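Local structure of sortase family protein (4D7W) at residues T105-G111 with D167-T173; M39-M43 with L93-S97; A27-N31 with S97-G101; T60-Y65 with P76-G80. The protein probably works as a pilus-specific class C sortase, a cysteine transpeptidase taking part in assembly of the type 2B pilus of group B Streptococcus. All coordinates share one frame; numbering follows the deposited sequence.

Contact 1: T105-G111 with D167-T173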
loop_
_atom_site.group_PDB
_atom_site.type_symbol
_atom_site.label_atom_id
_atom_site.label_comp_id
_atom_site.label_asym_id
_atom_site.label_seq_id
_atom_site.Cartn_x
_atom_site.Cartn_y
_atom_site.Cartn_z
ATOM N N THR A 105 -2.566 -11.874 5.038
ATOM C CA THR A 105 -2.701 -10.816 4.032
ATOM C C THR A 105 -1.330 -10.356 3.574
ATOM O O THR A 105 -0.341 -10.531 4.275
ATOM C CB THR A 105 -3.501 -9.603 4.560
ATOM O OG1 THR A 105 -2.842 -9.041 5.703
ATOM C CG2 THR A 105 -4.934 -10.018 4.947
ATOM N N HIS A 106 -1.263 -9.797 2.376
ATOM C CA HIS A 106 -0.018 -9.217 1.894
ATOM C C HIS A 106 -0.401 -8.095 0.956
ATOM O O HIS A 106 -0.929 -8.327 -0.124
ATOM C CB HIS A 106 0.870 -10.257 1.195
ATOM C CG HIS A 106 2.252 -9.751 0.878
ATOM N ND1 HIS A 106 3.258 -10.569 0.409
ATOM C CD2 HIS A 106 2.786 -8.508 0.963
ATOM C CE1 HIS A 106 4.353 -9.849 0.211
ATOM N NE2 HIS A 106 4.090 -8.594 0.530
ATOM N N SER A 107 -0.197 -6.875 1.432
ATOM C CA SER A 107 -0.489 -5.675 0.677
ATOM C C SER A 107 0.787 -5.202 -0.021
ATOM O O SER A 107 1.863 -5.205 0.582
ATOM C CB SER A 107 -1.020 -4.587 1.615
ATOM O OG SER A 107 -1.528 -3.491 0.876
ATOM N N ILE A 108 0.670 -4.783 -1.275
ATOM C CA ILE A 108 1.827 -4.312 -2.034
ATOM C C ILE A 108 1.605 -2.889 -2.538
ATOM O O ILE A 108 0.607 -2.616 -3.211
ATOM C CB ILE A 108 2.121 -5.220 -3.221
ATOM C CG1 ILE A 108 2.421 -6.637 -2.741
ATOM C CG2 ILE A 108 3.331 -4.692 -4.030
ATOM C CD1 ILE A 108 2.436 -7.677 -3.856
ATOM N N LEU A 109 2.541 -2.003 -2.202
ATOM C CA LEU A 109 2.481 -0.591 -2.540
ATOM C C LEU A 109 3.651 -0.236 -3.454
ATOM O O LEU A 109 4.795 -0.579 -3.160
ATOM C CB LEU A 109 2.536 0.256 -1.281
ATOM C CG LEU A 109 1.482 -0.061 -0.225
ATOM C CD1 LEU A 109 1.578 0.946 0.907
ATOM C CD2 LEU A 109 0.105 -0.064 -0.864
ATOM N N SER A 110 3.363 0.469 -4.541
ATOM C CA SER A 110 4.358 0.732 -5.588
ATOM C C SER A 110 4.537 2.231 -5.850
ATOM O O SER A 110 3.574 3.008 -5.827
ATOM C CB SER A 110 3.941 0.013 -6.868
ATOM O OG SER A 110 4.879 0.200 -7.911
ATOM N N GLY A 111 5.778 2.642 -6.102
ATOM C CA GLY A 111 6.046 4.038 -6.367
ATOM C C GLY A 111 7.292 4.163 -7.227
ATOM O O GLY A 111 8.251 3.386 -7.068
ATOM N N ASP A 167 0.941 -11.171 8.309
ATOM C CA ASP A 167 0.394 -9.873 7.905
ATOM C C ASP A 167 1.556 -9.025 7.360
ATOM O O ASP A 167 2.297 -8.413 8.138
ATOM C CB ASP A 167 -0.297 -9.192 9.105
ATOM C CG ASP A 167 -0.925 -7.847 8.760
ATOM O OD1 ASP A 167 -0.603 -7.245 7.702
ATOM O OD2 ASP A 167 -1.749 -7.380 9.578
ATOM N N TYR A 168 1.700 -9.018 6.033
ATOM C CA TYR A 168 2.830 -8.399 5.327
ATOM C C TYR A 168 2.424 -7.181 4.512
ATOM O O TYR A 168 1.334 -7.144 3.954
ATOM C CB TYR A 168 3.484 -9.394 4.361
ATOM C CG TYR A 168 4.328 -10.480 5.006
ATOM C CD1 TYR A 168 5.182 -10.191 6.068
ATOM C CD2 TYR A 168 4.285 -11.786 4.536
ATOM C CE1 TYR A 168 5.969 -11.178 6.651
ATOM C CE2 TYR A 168 5.062 -12.780 5.120
ATOM C CZ TYR A 168 5.903 -12.465 6.169
ATOM O OH TYR A 168 6.671 -13.446 6.732
ATOM N N GLN A 169 3.329 -6.210 4.408
ATOM C CA GLN A 169 3.183 -5.146 3.427
ATOM C C GLN A 169 4.545 -4.915 2.774
ATOM O O GLN A 169 5.544 -4.757 3.471
ATOM C CB GLN A 169 2.656 -3.869 4.082
ATOM C CG GLN A 169 2.312 -2.734 3.127
ATOM C CD GLN A 169 1.525 -1.637 3.822
ATOM O OE1 GLN A 169 2.083 -0.606 4.191
ATOM N NE2 GLN A 169 0.224 -1.865 4.020
ATOM N N THR A 170 4.583 -4.924 1.448
ATOM C CA THR A 170 5.840 -4.717 0.718
ATOM C C THR A 170 5.793 -3.404 -0.040
ATOM O O THR A 170 4.782 -3.080 -0.669
ATOM C CB THR A 170 6.116 -5.872 -0.262
ATOM O OG1 THR A 170 6.317 -7.070 0.480
ATOM C CG2 THR A 170 7.374 -5.611 -1.123
ATOM N N LEU A 171 6.882 -2.641 0.044
ATOM C CA LEU A 171 7.027 -1.424 -0.724
ATOM C C LEU A 171 7.976 -1.727 -1.891
ATOM O O LEU A 171 9.057 -2.278 -1.693
ATOM C CB LEU A 171 7.550 -0.276 0.154
ATOM C CG LEU A 171 6.832 -0.047 1.493
ATOM C CD1 LEU A 171 7.467 1.115 2.226
ATOM C CD2 LEU A 171 5.287 0.161 1.323
ATOM N N VAL A 172 7.540 -1.390 -3.100
ATOM C CA VAL A 172 8.213 -1.778 -4.322
ATOM C C VAL A 172 8.620 -0.552 -5.118
ATOM O O VAL A 172 7.819 0.365 -5.311
ATOM C CB VAL A 172 7.303 -2.650 -5.214
ATOM C CG1 VAL A 172 8.054 -3.077 -6.486
ATOM C CG2 VAL A 172 6.793 -3.868 -4.433
ATOM N N THR A 173 9.860 -0.532 -5.595
ATOM C CA THR A 173 10.268 0.511 -6.516
ATOM C C THR A 173 11.297 -0.072 -7.479
ATOM O O THR A 173 11.663 -1.239 -7.355
ATOM C CB THR A 173 10.844 1.741 -5.786
ATOM O OG1 THR A 173 11.018 2.807 -6.725
ATOM C CG2 THR A 173 12.183 1.416 -5.102
HETATM O O HOH W 1 -1.378 -7.080 4.468
#
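From Thr105 beside Asp167 to Ser110 beside Val172, two strands run parallel in unbroken register, their axes inclined by 14° and joined by backbone bonds from Tyr168 N to Thr105 O through Gly111 N to Val172 O. Past the last bridge Thr173 OG1 donates to Gly111 O (2.8 Å). On the face carrying His106, the imidazole leans toward the partner strand because CG lies anti to the backbone N (chi1 -171°). Its NE2 thereby reaches Thr170 OG1 at 2.7 Å, a hydrogen bond in which either atom may donate. Tyr168 CB lies over the imidazole, 3.8 Å from the ring centroid, and the phenol turns an edge toward it with the planes at 65°. ND1 bonds Gln161 O, so both nitrogens fix the ring's rotation. Further along, Ile108 CG2 meets Val172 CG2 at 3.6 Å. On the other face a water donates to both Thr105 OG1 (which also bonds Gly102 O) and Tyr168 O. Leu109 and Leu171 lie side by side there, CB to CD2 3.8 Å. This is a parallel pair in the sortase beta-barrel; Thr170-Thr173 read Thr-Leu-Val-Thr, consistent with the family's TLXTC signature, which leads into the catalytic cysteine.

Contact 2: M39-M43 with L93-S97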
loop_
_atom_site.group_PDB
_atom_site.type_symbol
_atom_site.label_atom_id
_atom_site.label_comp_id
_atom_site.label_asym_id
_atom_site.label_seq_id
_atom_site.Cartn_x
_atom_site.Cartn_y
_atom_site.Cartn_z
ATOM N N MET A 39 -2.770 -14.300 -4.163
ATOM C CA MET A 39 -2.773 -13.036 -4.890
ATOM C C MET A 39 -3.693 -13.128 -6.085
ATOM O O MET A 39 -3.745 -14.152 -6.769
ATOM C CB MET A 39 -1.366 -12.665 -5.347
ATOM C CG MET A 39 -0.439 -12.349 -4.198
ATOM S SD MET A 39 -0.946 -10.850 -3.344
ATOM C CE MET A 39 0.454 -10.542 -2.279
ATOM N N LYS A 40 -4.418 -12.054 -6.346
ATOM C CA LYS A 40 -5.373 -12.055 -7.435
ATOM C C LYS A 40 -4.768 -11.412 -8.674
ATOM O O LYS A 40 -5.215 -10.359 -9.109
ATOM C CB LYS A 40 -6.656 -11.339 -7.008
ATOM C CG LYS A 40 -7.326 -11.995 -5.791
ATOM C CD LYS A 40 -8.768 -11.558 -5.600
ATOM C CE LYS A 40 -9.688 -12.213 -6.610
ATOM N NZ LYS A 40 -9.811 -13.681 -6.419
ATOM N N TRP A 41 -3.746 -12.055 -9.230
ATOM C CA TRP A 41 -3.130 -11.621 -10.483
ATOM C C TRP A 41 -4.139 -11.580 -11.644
ATOM O O TRP A 41 -4.042 -10.729 -12.524
ATOM C CB TRP A 41 -1.956 -12.543 -10.861
ATOM C CG TRP A 41 -0.956 -12.789 -9.754
ATOM C CD1 TRP A 41 -0.723 -13.969 -9.102
ATOM C CD2 TRP A 41 -0.062 -11.831 -9.172
ATOM N NE1 TRP A 41 0.256 -13.804 -8.150
ATOM C CE2 TRP A 41 0.679 -12.502 -8.174
ATOM C CE3 TRP A 41 0.176 -10.472 -9.390
ATOM C CZ2 TRP A 41 1.637 -11.856 -7.396
ATOM C CZ3 TRP A 41 1.132 -9.836 -8.623
ATOM C CH2 TRP A 41 1.851 -10.527 -7.635
ATOM N N HIS A 42 -5.104 -12.498 -11.640
ATOM C CA HIS A 42 -6.047 -12.620 -12.753
ATOM C C HIS A 42 -7.393 -11.967 -12.455
ATOM O O HIS A 42 -8.444 -12.547 -12.736
ATOM C CB HIS A 42 -6.273 -14.093 -13.107
ATOM C CG HIS A 42 -5.031 -14.813 -13.526
ATOM N ND1 HIS A 42 -4.986 -16.181 -13.693
ATOM C CD2 HIS A 42 -3.789 -14.359 -13.816
ATOM C CE1 HIS A 42 -3.769 -16.538 -14.066
ATOM N NE2 HIS A 42 -3.023 -15.451 -14.147
ATOM N N MET A 43 -7.355 -10.757 -11.909
ATOM C CA MET A 43 -8.554 -10.065 -11.442
ATOM C C MET A 43 -9.594 -9.823 -12.541
ATOM O O MET A 43 -9.283 -9.260 -13.589
ATOM C CB MET A 43 -8.141 -8.744 -10.801
ATOM C CG MET A 43 -9.261 -7.925 -10.226
ATOM S SD MET A 43 -8.638 -6.703 -9.058
ATOM C CE MET A 43 -8.972 -7.522 -7.518
ATOM N N LEU A 93 -1.038 -2.189 -5.509
ATOM C CA LEU A 93 -1.166 -3.258 -6.514
ATOM C C LEU A 93 -2.531 -3.948 -6.400
ATOM O O LEU A 93 -2.848 -4.553 -5.376
ATOM C CB LEU A 93 -0.044 -4.291 -6.366
ATOM C CG LEU A 93 0.194 -5.219 -7.561
ATOM C CD1 LEU A 93 0.535 -4.422 -8.798
ATOM C CD2 LEU A 93 1.310 -6.224 -7.281
ATOM N N GLU A 94 -3.317 -3.882 -7.471
ATOM C CA GLU A 94 -4.764 -4.086 -7.371
ATOM C C GLU A 94 -5.145 -5.501 -6.914
ATOM O O GLU A 94 -6.189 -5.698 -6.279
ATOM C CB GLU A 94 -5.431 -3.767 -8.722
ATOM C CG GLU A 94 -5.194 -4.828 -9.777
ATOM C CD GLU A 94 -6.092 -4.662 -11.008
ATOM O OE1 GLU A 94 -6.828 -3.651 -11.074
ATOM O OE2 GLU A 94 -6.059 -5.547 -11.902
ATOM N N GLY A 95 -4.305 -6.481 -7.222
ATOM C CA GLY A 95 -4.593 -7.848 -6.816
ATOM C C GLY A 95 -4.068 -8.253 -5.448
ATOM O O GLY A 95 -4.173 -9.425 -5.071
ATOM N N SER A 96 -3.501 -7.304 -4.701
ATOM C CA SER A 96 -2.955 -7.617 -3.379
ATOM C C SER A 96 -3.936 -7.230 -2.287
ATOM O O SER A 96 -4.949 -6.596 -2.553
ATOM C CB SER A 96 -1.593 -6.928 -3.161
ATOM O OG SER A 96 -1.674 -5.508 -3.137
ATOM N N SER A 97 -3.662 -7.643 -1.052
ATOM C CA SER A 97 -4.563 -7.336 0.044
ATOM C C SER A 97 -4.622 -5.820 0.294
ATOM O O SER A 97 -3.626 -5.121 0.107
ATOM C CB SER A 97 -4.124 -8.063 1.326
ATOM O OG SER A 97 -3.837 -9.434 1.078
#
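Leu93 opens the contact with its CD2 methyl, which lies 3.9 Å from Trp41 CZ3 at an oblique approach to the indole. Met39 CB lies over one face of that same indole, toward its rim. Glu94 follows at the first corner of a type I turn running from Leu93 to Ser96. Its CG is set between the backbone N and the carbonyl carbon (chi1 74°), and the extended chain beyond carries the carboxylate past Met43, with CD 3.8 Å from Met43 SD. The thioether bends at chi3 so that Met43 CE returns to within 3.6 Å of Glu94 O. The acid end has its own partner, a salt bridge from OE2 to Arg48. At Gly95 the two backbones close to 4.3 Å between the CA atoms of Gly95 and Lys40, an approach possible because no side chain stands between them. Here lies the polar bond across the contact: Lys40 N donates to Gly95 O at 2.9 Å, nearly straight at 167°. Ser96 locks the turn by gripping Leu93 O twice, through its backbone N at 2.9 Å and through OG at 2.7 Å, the latter in the carbonyl plane on a lone pair. Met39 SD rests 3.8 Å from Ser96 CA. Ser97 then leads toward the sheet, its OG bonded to His106 N. The two loops thus sit between helices and sheet: Met43 reaches Tyr30 of helix 17-31, Arg48 belongs to helix 45-52, and Met39 and Leu93 pack on Ile108 of strand 105-115.

Contact 3: A27-N31 with S97-G101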
loop_
_atom_site.group_PDB
_atom_site.type_symbol
_atom_site.label_atom_id
_atom_site.label_comp_id
_atom_site.label_asym_id
_atom_site.label_seq_id
_atom_site.Cartn_x
_atom_site.Cartn_y
_atom_site.Cartn_z
ATOM N N ALA A 27 -13.817 -3.773 4.238
ATOM C CA ALA A 27 -12.422 -3.979 3.829
ATOM C C ALA A 27 -11.873 -5.223 4.511
ATOM O O ALA A 27 -11.150 -5.988 3.905
ATOM C CB ALA A 27 -11.579 -2.754 4.153
ATOM N N LYS A 28 -12.275 -5.456 5.759
ATOM C CA LYS A 28 -11.863 -6.667 6.456
ATOM C C LYS A 28 -12.436 -7.900 5.788
ATOM O O LYS A 28 -11.751 -8.903 5.606
ATOM C CB LYS A 28 -12.285 -6.613 7.918
ATOM C CG LYS A 28 -11.573 -5.540 8.703
ATOM C CD LYS A 28 -11.906 -5.683 10.177
ATOM C CE LYS A 28 -11.149 -4.680 11.000
ATOM N NZ LYS A 28 -11.548 -4.841 12.430
ATOM N N GLU A 29 -13.706 -7.834 5.430
ATOM C CA GLU A 29 -14.336 -8.940 4.741
ATOM C C GLU A 29 -13.590 -9.210 3.435
ATOM O O GLU A 29 -13.284 -10.350 3.104
ATOM C CB GLU A 29 -15.803 -8.634 4.472
ATOM C CG GLU A 29 -16.606 -9.842 4.137
ATOM C CD GLU A 29 -16.737 -10.783 5.319
ATOM O OE1 GLU A 29 -16.431 -10.368 6.463
ATOM O OE2 GLU A 29 -17.151 -11.937 5.102
ATOM N N TYR A 30 -13.300 -8.143 2.701
ATOM C CA TYR A 30 -12.548 -8.253 1.458
ATOM C C TYR A 30 -11.221 -8.981 1.663
ATOM O O TYR A 30 -10.916 -9.939 0.960
ATOM C CB TYR A 30 -12.306 -6.869 0.885
ATOM C CG TYR A 30 -11.588 -6.850 -0.450
ATOM C CD1 TYR A 30 -12.303 -6.889 -1.650
ATOM C CD2 TYR A 30 -10.201 -6.753 -0.513
ATOM C CE1 TYR A 30 -11.657 -6.842 -2.874
ATOM C CE2 TYR A 30 -9.539 -6.706 -1.731
ATOM C CZ TYR A 30 -10.274 -6.751 -2.911
ATOM O OH TYR A 30 -9.615 -6.708 -4.117
ATOM N N ASN A 31 -10.439 -8.537 2.642
ATOM C CA ASN A 31 -9.117 -9.122 2.870
ATOM C C ASN A 31 -9.154 -10.567 3.381
ATOM O O ASN A 31 -8.123 -11.243 3.451
ATOM C CB ASN A 31 -8.336 -8.252 3.853
ATOM C CG ASN A 31 -7.445 -7.247 3.159
ATOM O OD1 ASN A 31 -7.542 -7.048 1.950
ATOM N ND2 ASN A 31 -6.584 -6.589 3.926
ATOM N N SER A 97 -3.662 -7.643 -1.052
ATOM C CA SER A 97 -4.563 -7.336 0.044
ATOM C C SER A 97 -4.622 -5.820 0.294
ATOM O O SER A 97 -3.626 -5.121 0.107
ATOM C CB SER A 97 -4.124 -8.063 1.326
ATOM O OG SER A 97 -3.837 -9.434 1.078
ATOM N N LEU A 98 -5.785 -5.315 0.708
ATOM C CA LEU A 98 -5.915 -3.905 1.128
ATOM C C LEU A 98 -4.933 -3.606 2.260
ATOM O O LEU A 98 -4.679 -4.472 3.088
ATOM C CB LEU A 98 -7.358 -3.587 1.585
ATOM C CG LEU A 98 -8.418 -3.829 0.513
ATOM C CD1 LEU A 98 -9.862 -3.777 1.075
ATOM C CD2 LEU A 98 -8.219 -2.824 -0.625
ATOM N N PRO A 99 -4.385 -2.379 2.295
ATOM C CA PRO A 99 -3.346 -1.997 3.261
ATOM C C PRO A 99 -3.807 -1.855 4.718
ATOM O O PRO A 99 -3.113 -1.210 5.492
ATOM C CB PRO A 99 -2.852 -0.645 2.720
ATOM C CG PRO A 99 -4.001 -0.125 1.908
ATOM C CD PRO A 99 -4.577 -1.347 1.261
ATOM N N ILE A 100 -4.942 -2.436 5.093
ATOM C CA ILE A 100 -5.315 -2.497 6.513
ATOM C C ILE A 100 -4.852 -3.822 7.138
ATOM O O ILE A 100 -5.145 -4.115 8.294
ATOM C CB ILE A 100 -6.818 -2.348 6.708
ATOM C CG1 ILE A 100 -7.563 -3.454 5.946
ATOM C CG2 ILE A 100 -7.267 -0.970 6.241
ATOM C CD1 ILE A 100 -8.969 -3.731 6.474
ATOM N N GLY A 101 -4.146 -4.637 6.365
ATOM C CA GLY A 101 -3.650 -5.902 6.885
ATOM C C GLY A 101 -4.756 -6.837 7.336
ATOM O O GLY A 101 -5.867 -6.803 6.793
#
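Asn31 turns the edge of its amide to three backbone groups of the loop 97-101, all of them close to its plane. Its OD1 accepts from Leu98 N at 2.8 Å, with the donor in the carbonyl plane on a lone pair, although the N-H is bent to 140°. Its ND2 donates to Leu98 O at 3.0 Å and to Gly101 O, also at 3.0 Å; both acceptors lie within 3° of the amide plane, so the two N-H groups are used and the amide cannot readily rotate. Its first torsion, -94°, is displaced from the usual staggered positions, perhaps the price of these three bonds. Gly101, with a positive phi, presents its carbonyl to the amide. In the fold, Asn31 of 27-31 grips the loop between strands 90-92 and 105-115, joining the N-terminal helical region to the sortase beta-barrel, an extension found in class C sortases. The apolar groups meet crosswise. Leu98 crosses Tyr30 at about a right angle, and its CD1 comes tightly to 3.4 Å from Tyr30 CD2, obliquely to the ring. That methyl also touches Ala27 CB at 3.7 Å. Ile100 CD1 lies 3.6 Å from Ala27 CB, and its side chain crosses the aliphatic part of Lys28 at about a right angle, CD1 to CG 3.9 Å. Tyr51 of helix 45-52 touches both Tyr30 and Leu98.

Contact 4: T60-Y65 with P76-G80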
loop_
_atom_site.group_PDB
_atom_site.type_symbol
_atom_site.label_atom_id
_atom_site.label_comp_id
_atom_site.label_asym_id
_atom_site.label_seq_id
_atom_site.Cartn_x
_atom_site.Cartn_y
_atom_site.Cartn_z
ATOM N N THR A 60 -11.987 9.889 -5.896
ATOM C CA THR A 60 -10.591 10.134 -6.256
ATOM C C THR A 60 -9.712 8.879 -6.282
ATOM O O THR A 60 -8.628 8.904 -6.842
ATOM C CB THR A 60 -9.941 11.129 -5.289
ATOM O OG1 THR A 60 -9.654 10.473 -4.054
ATOM C CG2 THR A 60 -10.874 12.290 -5.011
ATOM N N GLY A 61 -10.155 7.795 -5.662
ATOM C CA GLY A 61 -9.310 6.616 -5.526
ATOM C C GLY A 61 -8.370 6.631 -4.312
ATOM O O GLY A 61 -7.629 5.668 -4.080
ATOM N N ASN A 62 -8.405 7.716 -3.537
ATOM C CA ASN A 62 -7.467 7.936 -2.431
ATOM C C ASN A 62 -7.892 7.110 -1.214
ATOM O O ASN A 62 -8.994 7.288 -0.708
ATOM C CB ASN A 62 -7.408 9.433 -2.095
ATOM C CG ASN A 62 -6.371 9.771 -1.022
ATOM O OD1 ASN A 62 -5.766 8.888 -0.389
ATOM N ND2 ASN A 62 -6.174 11.064 -0.804
ATOM N N MET A 63 -7.024 6.193 -0.780
ATOM C CA MET A 63 -7.323 5.235 0.295
ATOM C C MET A 63 -6.834 5.692 1.653
ATOM O O MET A 63 -7.130 5.058 2.675
ATOM C CB MET A 63 -6.645 3.885 0.042
ATOM C CG MET A 63 -7.267 2.935 -0.909
ATOM S SD MET A 63 -6.081 1.563 -1.049
ATOM C CE MET A 63 -6.860 0.695 -2.397
ATOM N N GLY A 64 -6.014 6.735 1.653
ATOM C CA GLY A 64 -5.270 7.117 2.839
ATOM C C GLY A 64 -3.860 7.537 2.451
ATOM O O GLY A 64 -3.631 7.964 1.334
ATOM N N TYR A 65 -2.913 7.435 3.375
ATOM C CA TYR A 65 -1.578 7.917 3.104
ATOM C C TYR A 65 -0.546 7.142 3.896
ATOM O O TYR A 65 -0.838 6.598 4.966
ATOM C CB TYR A 65 -1.464 9.418 3.401
ATOM C CG TYR A 65 -1.755 9.843 4.825
ATOM C CD1 TYR A 65 -3.060 10.116 5.249
ATOM C CD2 TYR A 65 -0.721 10.015 5.742
ATOM C CE1 TYR A 65 -3.320 10.527 6.555
ATOM C CE2 TYR A 65 -0.973 10.420 7.056
ATOM C CZ TYR A 65 -2.271 10.677 7.454
ATOM O OH TYR A 65 -2.515 11.076 8.758
ATOM N N PRO A 76 -0.056 10.342 -0.432
ATOM C CA PRO A 76 -1.373 9.705 -0.565
ATOM C C PRO A 76 -1.289 8.373 -1.306
ATOM O O PRO A 76 -0.498 8.246 -2.245
ATOM C CB PRO A 76 -2.188 10.739 -1.363
ATOM C CG PRO A 76 -1.153 11.545 -2.121
ATOM C CD PRO A 76 0.063 11.584 -1.225
ATOM N N LEU A 77 -2.089 7.403 -0.869
ATOM C CA LEU A 77 -2.161 6.058 -1.450
ATOM C C LEU A 77 -3.388 5.909 -2.318
ATOM O O LEU A 77 -4.491 6.135 -1.832
ATOM C CB LEU A 77 -2.250 4.981 -0.360
ATOM C CG LEU A 77 -1.033 4.663 0.482
ATOM C CD1 LEU A 77 -1.406 3.573 1.482
ATOM C CD2 LEU A 77 0.108 4.214 -0.416
ATOM N N TYR A 78 -3.228 5.481 -3.566
ATOM C CA TYR A 78 -4.392 5.324 -4.434
ATOM C C TYR A 78 -4.653 3.871 -4.852
ATOM O O TYR A 78 -3.740 3.047 -4.875
ATOM C CB TYR A 78 -4.229 6.211 -5.679
ATOM C CG TYR A 78 -4.365 7.695 -5.378
ATOM C CD1 TYR A 78 -3.275 8.438 -4.954
ATOM C CD2 TYR A 78 -5.595 8.347 -5.500
ATOM C CE1 TYR A 78 -3.387 9.793 -4.668
ATOM C CE2 TYR A 78 -5.719 9.697 -5.205
ATOM C CZ TYR A 78 -4.603 10.410 -4.794
ATOM O OH TYR A 78 -4.697 11.740 -4.501
ATOM N N HIS A 79 -5.907 3.571 -5.195
ATOM C CA HIS A 79 -6.250 2.322 -5.868
ATOM C C HIS A 79 -5.439 2.144 -7.149
ATOM O O HIS A 79 -5.356 3.056 -7.967
ATOM C CB HIS A 79 -7.743 2.270 -6.235
ATOM C CG HIS A 79 -8.671 2.113 -5.059
ATOM N ND1 HIS A 79 -9.036 3.167 -4.251
ATOM C CD2 HIS A 79 -9.326 1.030 -4.577
ATOM C CE1 HIS A 79 -9.875 2.743 -3.319
ATOM N NE2 HIS A 79 -10.066 1.448 -3.491
ATOM N N GLY A 80 -4.855 0.963 -7.332
ATOM C CA GLY A 80 -4.262 0.612 -8.612
ATOM C C GLY A 80 -2.918 1.279 -8.818
ATOM O O GLY A 80 -2.474 2.065 -7.992
#
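Gly61 O is held by two donors from one residue: His79 N at 2.9 Å, not far from the carbonyl plane, and His79 ND1, also at 2.9 Å, from well above it, with the oxygen near the plane of the imidazole. Nearly straight bonds follow from Met63 N to Leu77 O (2.7 Å, 175°) and from Leu77 N to Gly64 O (2.7 Å). Leu77 thus bonds to both Met63 and Gly64; between the pairs Asn62-Tyr78 and Tyr65-Pro76, two residues stand opposite one, which is a beta bulge in this antiparallel hairpin. Before it, Thr60 OG1, also bonded to Asp58, accepts from Asn62 N in an ST turn. The extended Met63 side chain crosses the imidazole of His79 at about a right angle, laying CE over the centre of one face, 3.4 Å from the ring centroid, a CH-pi contact. Tyr78 lies along the other side of the hairpin, its CE2 3.5 Å from Asn62 CB, while Thr60 O sits at the ring edge, 3.4 Å from CD2. His79 is therefore fixed by packing and by bonds at both nitrogens, NE2 bonding Gln54 O. Since both face carbonyl oxygens, the ring may be doubly protonated, a charge these carbonyls would favour.

Overall arrangement
From the N terminus, the chain passes helix 17-31, which supplies 27-31 of contact 3, then the 39-43 loop of contact 2, before entering the sheet. Contact 4 closes a short hairpin of strands 62-68 and 73-79, lying within the wider span that contact 2 completes at 93-97. Contact 3 closes a still wider loop around both, meeting contact 2 at Ser97. Contact 1 comes afterwards in series, closing a helix-free excursion of strands and loops between 105-111 and 167-173. Met63 touches Leu98 and Pro99, joining contact 4 to contact 3, while Leu77 meets Leu109 of contact 1. Contacts 2 and 3 tie the N-terminal helix and loop to the barrel; contacts 1 and 4 join strands within it.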